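Side-chain contact in glutathione S-transferase (Burkholderia xenovorans, PDB 2DSA), which probably acts as a glutathione transferase, and reductively dechlorinates metabolites formed in the breakdown of polychlorinated biphenyls: residues A[19-24]-A[71-76]. Sequence-based numbering, arbitrary orientation.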
ATOM      1  N   ARG A  19      11.239  18.349  -1.482  1.00 35.03           N
ATOM      2  CA  ARG A  19      12.418  19.082  -1.968  1.00 35.90           C
ATOM      3  C   ARG A  19      12.583  18.968  -3.468  1.00 36.08           C
ATOM      4  O   ARG A  19      12.948  19.939  -4.123  1.00 36.39           O
ATOM      5  CB  ARG A  19      13.694  18.605  -1.271  1.00 36.12           C
ATOM      6  CG  ARG A  19      13.696  18.944   0.185  1.00 35.99           C
ATOM      7  CD  ARG A  19      15.052  18.753   0.793  1.00 38.02           C
ATOM      8  NE  ARG A  19      14.985  19.096   2.212  1.00 42.08           N
ATOM      9  CZ  ARG A  19      15.341  20.272   2.730  1.00 43.83           C
ATOM     10  NH1 ARG A  19      15.839  21.231   1.954  1.00 44.52           N
ATOM     11  NH2 ARG A  19      15.212  20.475   4.036  1.00 45.41           N
ATOM     12  N   GLU A  20      12.305  17.785  -4.007  1.00 35.87           N
ATOM     13  CA  GLU A  20      12.282  17.594  -5.448  1.00 36.69           C
ATOM     14  C   GLU A  20      11.245  18.519  -6.101  1.00 36.70           C
ATOM     15  O   GLU A  20      11.498  19.091  -7.157  1.00 36.03           O
ATOM     16  CB  GLU A  20      12.010  16.124  -5.815  1.00 36.77           C
ATOM     17  CG  GLU A  20      13.180  15.171  -5.596  1.00 38.32           C
ATOM     18  CD  GLU A  20      14.330  15.352  -6.597  1.00 41.29           C
ATOM     19  OE1 GLU A  20      14.148  15.937  -7.690  1.00 41.51           O
ATOM     20  OE2 GLU A  20      15.444  14.887  -6.289  1.00 44.27           O
ATOM     21  N   ALA A  21      10.092  18.665  -5.449  1.00 37.38           N
ATOM     22  CA  ALA A  21       8.999  19.493  -5.934  1.00 37.99           C
ATOM     23  C   ALA A  21       9.302  20.986  -5.790  1.00 38.97           C
ATOM     24  O   ALA A  21       8.691  21.813  -6.474  1.00 39.21           O
ATOM     25  CB  ALA A  21       7.722  19.156  -5.192  1.00 37.28           C
ATOM     26  N   GLY A  22      10.222  21.323  -4.888  1.00 39.78           N
ATOM     27  CA  GLY A  22      10.562  22.721  -4.606  1.00 40.86           C
ATOM     28  C   GLY A  22       9.547  23.460  -3.751  1.00 41.33           C
ATOM     29  O   GLY A  22       9.506  24.687  -3.787  1.00 41.91           O
ATOM     30  N   LEU A  23       8.744  22.724  -2.976  1.00 41.67           N
ATOM     31  CA  LEU A  23       7.649  23.306  -2.177  1.00 41.61           C
ATOM     32  C   LEU A  23       8.125  23.845  -0.829  1.00 42.48           C
ATOM     33  O   LEU A  23       9.151  23.385  -0.299  1.00 42.59           O
ATOM     34  CB  LEU A  23       6.524  22.284  -1.943  1.00 41.24           C
ATOM     35  CG  LEU A  23       5.768  21.691  -3.137  1.00 40.46           C
ATOM     36  CD1 LEU A  23       4.750  20.663  -2.673  1.00 39.87           C
ATOM     37  CD2 LEU A  23       5.080  22.751  -3.989  1.00 40.89           C
ATOM     38  N   ASN A  24       7.383  24.823  -0.288  1.00 42.78           N
ATOM     39  CA  ASN A  24       7.628  25.347   1.058  1.00 42.67           C
ATOM     40  C   ASN A  24       7.019  24.395   2.063  1.00 41.88           C
ATOM     41  O   ASN A  24       5.883  23.971   1.900  1.00 42.57           O
ATOM     42  CB  ASN A  24       6.966  26.722   1.291  1.00 43.11           C
ATOM     43  CG  ASN A  24       7.219  27.724   0.170  1.00 45.69           C
ATOM     44  OD1 ASN A  24       8.354  27.888  -0.312  1.00 48.00           O
ATOM     45  ND2 ASN A  24       6.151  28.431  -0.231  1.00 45.38           N
ATOM     46  N   GLN A  71       1.999  11.197  -3.729  1.00 29.26           N
ATOM     47  CA  GLN A  71       1.169  11.510  -4.895  1.00 29.00           C
ATOM     48  C   GLN A  71       0.568  12.928  -4.803  1.00 29.25           C
ATOM     49  O   GLN A  71       0.551  13.654  -5.788  1.00 28.48           O
ATOM     50  CB  GLN A  71       0.065  10.457  -5.085  1.00 28.85           C
ATOM     51  CG  GLN A  71       0.599   9.101  -5.585  1.00 28.06           C
ATOM     52  CD  GLN A  71      -0.504   8.115  -5.852  1.00 27.67           C
ATOM     53  OE1 GLN A  71      -1.091   8.104  -6.944  1.00 27.41           O
ATOM     54  NE2 GLN A  71      -0.826   7.293  -4.847  1.00 27.13           N
ATOM     55  N   TYR A  72       0.068  13.294  -3.624  1.00 29.80           N
ATOM     56  CA  TYR A  72      -0.378  14.651  -3.391  1.00 30.71           C
ATOM     57  C   TYR A  72       0.759  15.623  -3.720  1.00 30.60           C
ATOM     58  O   TYR A  72       0.570  16.552  -4.508  1.00 31.10           O
ATOM     59  CB  TYR A  72      -0.921  14.852  -1.959  1.00 31.36           C
ATOM     60  CG  TYR A  72      -1.243  16.318  -1.675  1.00 32.97           C
ATOM     61  CD1 TYR A  72      -0.274  17.165  -1.134  1.00 32.64           C
ATOM     62  CD2 TYR A  72      -2.489  16.862  -1.999  1.00 32.37           C
ATOM     63  CE1 TYR A  72      -0.525  18.508  -0.912  1.00 33.76           C
ATOM     64  CE2 TYR A  72      -2.758  18.224  -1.750  1.00 33.88           C
ATOM     65  CZ  TYR A  72      -1.767  19.024  -1.220  1.00 33.13           C
ATOM     66  OH  TYR A  72      -1.989  20.349  -0.989  1.00 35.93           O
ATOM     67  N   VAL A  73       1.939  15.370  -3.165  1.00 29.97           N
ATOM     68  CA  VAL A  73       3.109  16.211  -3.378  1.00 30.02           C
ATOM     69  C   VAL A  73       3.469  16.380  -4.870  1.00 30.26           C
ATOM     70  O   VAL A  73       3.610  17.511  -5.376  1.00 29.64           O
ATOM     71  CB  VAL A  73       4.319  15.704  -2.558  1.00 30.11           C
ATOM     72  CG1 VAL A  73       5.607  16.423  -2.978  1.00 29.46           C
ATOM     73  CG2 VAL A  73       4.069  15.862  -1.043  1.00 29.11           C
ATOM     74  N   ALA A  74       3.583  15.256  -5.574  1.00 29.90           N
ATOM     75  CA  ALA A  74       3.859  15.265  -7.005  1.00 30.39           C
ATOM     76  C   ALA A  74       2.819  16.040  -7.833  1.00 30.69           C
ATOM     77  O   ALA A  74       3.164  16.708  -8.806  1.00 30.91           O
ATOM     78  CB  ALA A  74       3.984  13.825  -7.528  1.00 29.70           C
ATOM     79  N   ASP A  75       1.550  15.906  -7.471  1.00 31.51           N
ATOM     80  CA  ASP A  75       0.459  16.560  -8.204  1.00 32.53           C
ATOM     81  C   ASP A  75       0.465  18.087  -8.046  1.00 33.44           C
ATOM     82  O   ASP A  75      -0.171  18.782  -8.835  1.00 33.27           O
ATOM     83  CB  ASP A  75      -0.901  15.997  -7.777  1.00 32.16           C
ATOM     84  CG  ASP A  75      -1.169  14.596  -8.340  1.00 32.73           C
ATOM     85  OD1 ASP A  75      -2.134  13.955  -7.877  1.00 33.53           O
ATOM     86  OD2 ASP A  75      -0.441  14.150  -9.252  1.00 30.06           O
ATOM     87  N   GLN A  76       1.184  18.583  -7.038  1.00 34.43           N
ATOM     88  CA  GLN A  76       1.340  20.020  -6.818  1.00 36.75           C
ATOM     89  C   GLN A  76       2.251  20.652  -7.863  1.00 37.90           C
ATOM     90  O   GLN A  76       2.102  21.833  -8.176  1.00 38.78           O
ATOM     91  CB  GLN A  76       1.855  20.331  -5.398  1.00 36.34           C
ATOM     92  CG  GLN A  76       0.978  19.797  -4.258  1.00 37.02           C
ATOM     93  CD  GLN A  76      -0.524  19.875  -4.548  1.00 38.79           C
ATOM     94  OE1 GLN A  76      -1.107  20.970  -4.619  1.00 37.76           O
ATOM     95  NE2 GLN A  76      -1.160  18.706  -4.713  1.00 37.08           N
TER
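L23 reaches Q76 with one methyl, CD1, which sits 4.0 Å from Q76 CB and 4.2 Å from Q76 CG, the two side chains crossing at about a right angle. The same methyl lies 4.3 Å from V73 CG1, and that CG1 in turn meets A21 CB at 4.1 Å. With CG1 anti to the backbone N (chi1 169°), V73 turns this methyl to A21, and its side chain also packs on A17 and L18 further back in helix 12-21. The contact is purely apolar; no hydrogen bond crosses it. In the thioredoxin-like N-terminal domain of this glutathione transferase, it joins the C-terminal end of helix 12-21 to residues 71-76 of helix 66-76, the side chain of V73 lying about 13 Å from a bound glutathione. A Schellman motif ends the first helix: G22, with positive phi, is the C' residue, and the chain turns there to bring L23 back over L18 and toward Q76. Q76 itself bends at chi2 (-37°) and returns its amide to its own helix. NE2 donates to Y72 O at 2.8 Å with an N-H...O angle of 167°, sits above the carbonyl plane of Y72, and lies over the centre of the Y72 ring, 3.3 Å above its plane. That ring meets Y92 of the second subunit edge-to-face, while D75 forms a salt bridge to R91 of its own chain.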